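Local coordinates for ATP synthase subunit s, mitochondrial (PDB 3E4G), which regulates the mitochondrial membrane ATP synthase, being needed for its proton conduction and blocking a proton leak through an alternative exit pathway, at residues Asp14-Arg17 with Ile18-Val21; Pro57-Lys60 with Tyr61-Gln64. The protein carries 1 engineered substitution. All blocks are in the same frame, centred on the assembly; numbering follows the deposited sequence.

Interaction 1: Asp14-Arg17 with Ile18-Val21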
loop_
_atom_site.group_PDB
_atom_site.type_symbol
_atom_site.label_atom_id
_atom_site.label_comp_id
_atom_site.label_asym_id
_atom_site.label_seq_id
_atom_site.Cartn_x
_atom_site.Cartn_y
_atom_site.Cartn_z
ATOM N N ASP A 14 -2.480 9.670 13.799
ATOM C CA ASP A 14 -2.486 10.893 14.657
ATOM C C ASP A 14 -2.697 12.114 13.744
ATOM O O ASP A 14 -1.814 12.510 12.972
ATOM C CB ASP A 14 -1.221 10.963 15.419
ATOM C CG ASP A 14 -1.221 12.086 16.447
ATOM O OD1 ASP A 14 -0.640 11.939 17.576
ATOM O OD2 ASP A 14 -1.840 13.119 16.191
ATOM N N HIS A 15 -3.929 12.604 13.747
ATOM C CA HIS A 15 -4.288 13.695 12.824
ATOM C C HIS A 15 -3.569 14.979 13.146
ATOM O O HIS A 15 -3.389 15.834 12.294
ATOM C CB HIS A 15 -5.806 13.877 12.752
ATOM C CG HIS A 15 -6.521 12.743 12.038
ATOM N ND1 HIS A 15 -6.510 12.578 10.664
ATOM C CD2 HIS A 15 -7.095 11.624 12.539
ATOM C CE1 HIS A 15 -7.155 11.467 10.352
ATOM N NE2 HIS A 15 -7.546 10.875 11.471
ATOM N N ASP A 16 -3.171 15.146 14.413
ATOM C CA ASP A 16 -2.353 16.303 14.790
ATOM C C ASP A 16 -1.029 16.230 14.078
ATOM O O ASP A 16 -0.483 17.264 13.612
ATOM C CB ASP A 16 -2.163 16.378 16.293
ATOM C CG ASP A 16 -3.422 16.704 17.065
ATOM O OD1 ASP A 16 -4.335 17.325 16.482
ATOM O OD2 ASP A 16 -3.445 16.244 18.212
ATOM N N ARG A 17 -0.477 15.036 13.963
ATOM C CA ARG A 17 0.749 14.891 13.335
ATOM C C ARG A 17 0.655 15.231 11.806
ATOM O O ARG A 17 1.518 15.936 11.201
ATOM C CB ARG A 17 1.338 13.470 13.493
ATOM C CG ARG A 17 2.706 13.272 12.935
ATOM C CD ARG A 17 3.729 14.159 13.651
ATOM N NE ARG A 17 5.082 13.850 13.230
ATOM C CZ ARG A 17 6.122 14.621 13.558
ATOM N NH1 ARG A 17 5.943 15.700 14.372
ATOM N NH2 ARG A 17 7.301 14.366 13.120
ATOM N N ILE A 18 -0.390 14.740 11.169
ATOM C CA ILE A 18 -0.670 15.096 9.764
ATOM C C ILE A 18 -0.760 16.612 9.594
ATOM O O ILE A 18 -0.187 17.192 8.651
ATOM C CB ILE A 18 -1.926 14.393 9.201
ATOM C CG1 ILE A 18 -1.718 12.879 9.160
ATOM C CG2 ILE A 18 -2.313 14.939 7.873
ATOM C CD1 ILE A 18 -2.912 12.083 8.854
ATOM N N ARG A 19 -1.420 17.293 10.546
ATOM C CA ARG A 19 -1.557 18.761 10.475
ATOM C C ARG A 19 -0.200 19.392 10.542
ATOM O O ARG A 19 0.087 20.415 9.903
ATOM C CB ARG A 19 -2.478 19.233 11.556
ATOM C CG ARG A 19 -2.789 20.698 11.485
ATOM C CD ARG A 19 -3.413 21.182 12.851
ATOM N NE ARG A 19 -2.403 20.974 13.919
ATOM C CZ ARG A 19 -2.607 20.325 15.064
ATOM N NH1 ARG A 19 -3.796 19.772 15.302
ATOM N NH2 ARG A 19 -1.632 20.191 15.959
ATOM N N ASP A 20 0.651 18.897 11.434
ATOM C CA ASP A 20 1.951 19.527 11.766
ATOM C C ASP A 20 2.998 19.328 10.678
ATOM O O ASP A 20 3.733 20.265 10.398
ATOM C CB ASP A 20 2.525 19.074 13.151
ATOM C CG ASP A 20 1.696 19.586 14.323
ATOM O OD1 ASP A 20 0.846 20.503 14.159
ATOM O OD2 ASP A 20 1.937 18.979 15.426
ATOM N N VAL A 21 3.098 18.132 10.119
ATOM C CA VAL A 21 4.181 17.799 9.215
ATOM C C VAL A 21 3.742 17.404 7.816
ATOM O O VAL A 21 4.572 17.251 6.934
ATOM C CB VAL A 21 5.135 16.708 9.799
ATOM C CG1 VAL A 21 5.791 17.263 11.086
ATOM C CG2 VAL A 21 4.451 15.359 9.959
HETATM O O HOH W 1 3.576 16.785 15.705
#
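Val21 packs its CG1 methyl over one face of the Arg17 guanidinium, 3.6 Å above the plane and centred on it, four residues on in helix 15-21. Arg17 reaches there with CG anti to its N (chi1 -175°) and a bend at chi2 that brings CD and NE across Val21 CG2. NH2 of the guanidinium also forms a salt bridge with Glu29 of helix 23-33. This is the close-packed side, continued by Ile18, which rests on Pro23 and Ala26. The other side is exposed and polar. There Arg17 NH1 gives an in-plane hydrogen bond to a water that in turn donates to Asp20 OD2. Arg19 NH1 makes a salt bridge to Asp16 OD1 at 2.8 Å, a bond weak in angle, with carboxylate and guanidinium planes 41° apart; its NH2 meets Asp20 OD1 at 3.1 Å from the syn side, though tilted out of the carboxylate plane. Asp14 is the N-cap: its OD2 accepts from Arg17 N at 3.2 Å, from above the carboxylate plane, and weakly from Asp16 N. The acids near the first turn probably suit the helix dipole, while Arg19, shared by two carboxylates, is likely to offset their repulsion.

Interaction 2: Pro57-Lys60 with Tyr61-Gln64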
loop_
_atom_site.group_PDB
_atom_site.type_symbol
_atom_site.label_atom_id
_atom_site.label_comp_id
_atom_site.label_asym_id
_atom_site.label_seq_id
_atom_site.Cartn_x
_atom_site.Cartn_y
_atom_site.Cartn_z
ATOM N N PRO A 57 12.803 20.685 4.635
ATOM C CA PRO A 57 11.705 21.596 4.553
ATOM C C PRO A 57 10.392 20.938 4.630
ATOM O O PRO A 57 10.121 19.831 4.108
ATOM C CB PRO A 57 11.850 22.313 3.195
ATOM C CG PRO A 57 13.131 21.907 2.714
ATOM C CD PRO A 57 13.893 21.101 3.745
ATOM N N LEU A 58 9.487 21.704 5.254
ATOM C CA LEU A 58 8.132 21.257 5.509
ATOM C C LEU A 58 7.418 20.786 4.256
ATOM O O LEU A 58 7.268 21.522 3.273
ATOM C CB LEU A 58 7.337 22.437 6.028
ATOM C CG LEU A 58 5.880 22.153 6.404
ATOM C CD1 LEU A 58 5.780 21.052 7.512
ATOM C CD2 LEU A 58 5.112 23.394 6.825
ATOM N N ASP A 59 7.009 19.520 4.302
ATOM C CA ASP A 59 6.146 18.903 3.289
ATOM C C ASP A 59 6.769 18.888 1.895
ATOM O O ASP A 59 6.064 18.693 0.926
ATOM C CB ASP A 59 4.822 19.604 3.220
ATOM C CG ASP A 59 3.722 18.799 2.554
ATOM O OD1 ASP A 59 3.710 17.600 2.664
ATOM O OD2 ASP A 59 2.836 19.417 1.896
ATOM N N LYS A 60 8.094 18.908 1.832
ATOM C CA LYS A 60 8.782 18.918 0.532
ATOM C C LYS A 60 8.778 17.518 -0.181
ATOM O O LYS A 60 8.503 17.336 -1.337
ATOM C CB LYS A 60 10.254 19.334 0.668
ATOM C CG LYS A 60 11.125 19.106 -0.555
ATOM C CD LYS A 60 12.555 19.522 -0.457
ATOM C CE LYS A 60 13.243 19.561 -1.830
ATOM N NZ LYS A 60 12.737 20.797 -2.533
ATOM N N TYR A 61 9.109 16.498 0.581
ATOM C CA TYR A 61 9.312 15.115 0.100
ATOM C C TYR A 61 7.958 14.442 -0.069
ATOM O O TYR A 61 7.116 14.449 0.849
ATOM C CB TYR A 61 10.221 14.360 1.043
ATOM C CG TYR A 61 11.619 14.890 1.012
ATOM C CD1 TYR A 61 12.364 14.772 -0.140
ATOM C CD2 TYR A 61 12.144 15.615 2.100
ATOM C CE1 TYR A 61 13.655 15.388 -0.181
ATOM C CE2 TYR A 61 13.420 16.223 2.098
ATOM C CZ TYR A 61 14.092 16.037 1.011
ATOM O OH TYR A 61 15.402 16.660 0.904
ATOM N N LYS A 62 7.776 13.876 -1.244
ATOM C CA LYS A 62 6.490 13.248 -1.618
ATOM C C LYS A 62 6.745 11.784 -1.915
ATOM O O LYS A 62 7.610 11.426 -2.728
ATOM C CB LYS A 62 5.910 13.896 -2.865
ATOM C CG LYS A 62 5.734 15.436 -2.758
ATOM C CD LYS A 62 4.856 15.870 -1.592
ATOM C CE LYS A 62 4.681 17.399 -1.636
ATOM N NZ LYS A 62 3.874 17.865 -0.454
ATOM N N ILE A 63 5.981 10.901 -1.265
ATOM C CA ILE A 63 6.133 9.467 -1.520
ATOM C C ILE A 63 5.801 9.117 -2.957
ATOM O O ILE A 63 4.682 9.427 -3.426
ATOM C CB ILE A 63 5.270 8.647 -0.530
ATOM C CG1 ILE A 63 5.703 8.915 0.920
ATOM C CG2 ILE A 63 5.319 7.163 -0.888
ATOM C CD1 ILE A 63 4.710 8.336 1.967
ATOM N N GLN A 64 6.711 8.438 -3.624
ATOM C CA GLN A 64 6.468 7.853 -4.934
ATOM C C GLN A 64 6.207 6.365 -4.857
ATOM O O GLN A 64 5.385 5.812 -5.599
ATOM C CB GLN A 64 7.687 8.120 -5.892
ATOM C CG GLN A 64 7.433 7.565 -7.277
ATOM C CD GLN A 64 8.473 8.106 -8.299
ATOM O OE1 GLN A 64 9.614 8.360 -7.919
ATOM N NE2 GLN A 64 8.058 8.264 -9.546
HETATM O O HOH W 2 9.462 16.853 3.617
#
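Lys62 NZ donates to the backbone carbonyl of Asp59, with NZ to O at 2.7 Å, and forms a salt bridge with the carboxylate of the same residue, NZ to OD2 being 3.0 Å. The donor lies in the carbonyl plane, at a C=O...N angle of 157°, and OD1 is almost as near as OD2, because the ammonium stands above the plane of the carboxylate, not in its open end. Lys62 curls back to this spot because its chain bends at chi2 (-57°) and then runs extended, with CE passing Asp59 O at 3.2 Å; the two side chains cross at about a right angle. Asp59 is the third residue of a type II beta turn, Pro57 to Lys60, closed by Lys60 N to Pro57 O. A water donates to Pro57 O and accepts from Tyr61 N at 3.1 Å, tying the turn to the residue that follows it. Next to it, Lys60 lays CD over one face of the Tyr61 ring, a CH-pi contact with CD 4.3 Å from the centroid and 19° off the normal. The Tyr61 ring also meets that of Tyr40 and touches Pro54. A methionine in place of Lys62 would probably leave the Asp59 carboxylate and carbonyl without their shared cation and the turn less firmly joined to the chain entering strand 63-69. Beyond Lys62, Ile63 N bonds to Asp24 OD1 of helix 23-33 as that strand begins. With main-chain and side-chain oxygens of one residue gripping a single ammonium, charge pairing and a directed hydrogen bond probably reinforce each other at this partly exposed turn.

Overall arrangement
The two interactions come in series along the chain, their centres about 14 Å apart. Interaction 1 belongs to helix 15-21 of the N-terminal domain; interaction 2 spans the end of the first leucine-rich repeat and the first residue of the second, running from a loop into strand 63-69, whose neighbours in the six-stranded sheet are 37-40 (antiparallel) and 89-93 (parallel). They meet directly where Leu58 CD1 packs against Asp20 O, 3.6 Å away, and Val21 CA. Helix 23-33 touches both, through Ile18 and through Lys62 and Ile63. The Leu58 packing and the shared helix 23-33 thus bring the N-terminal domain against the beginning of the repeat sheet, at the surface and away from the magnesium site.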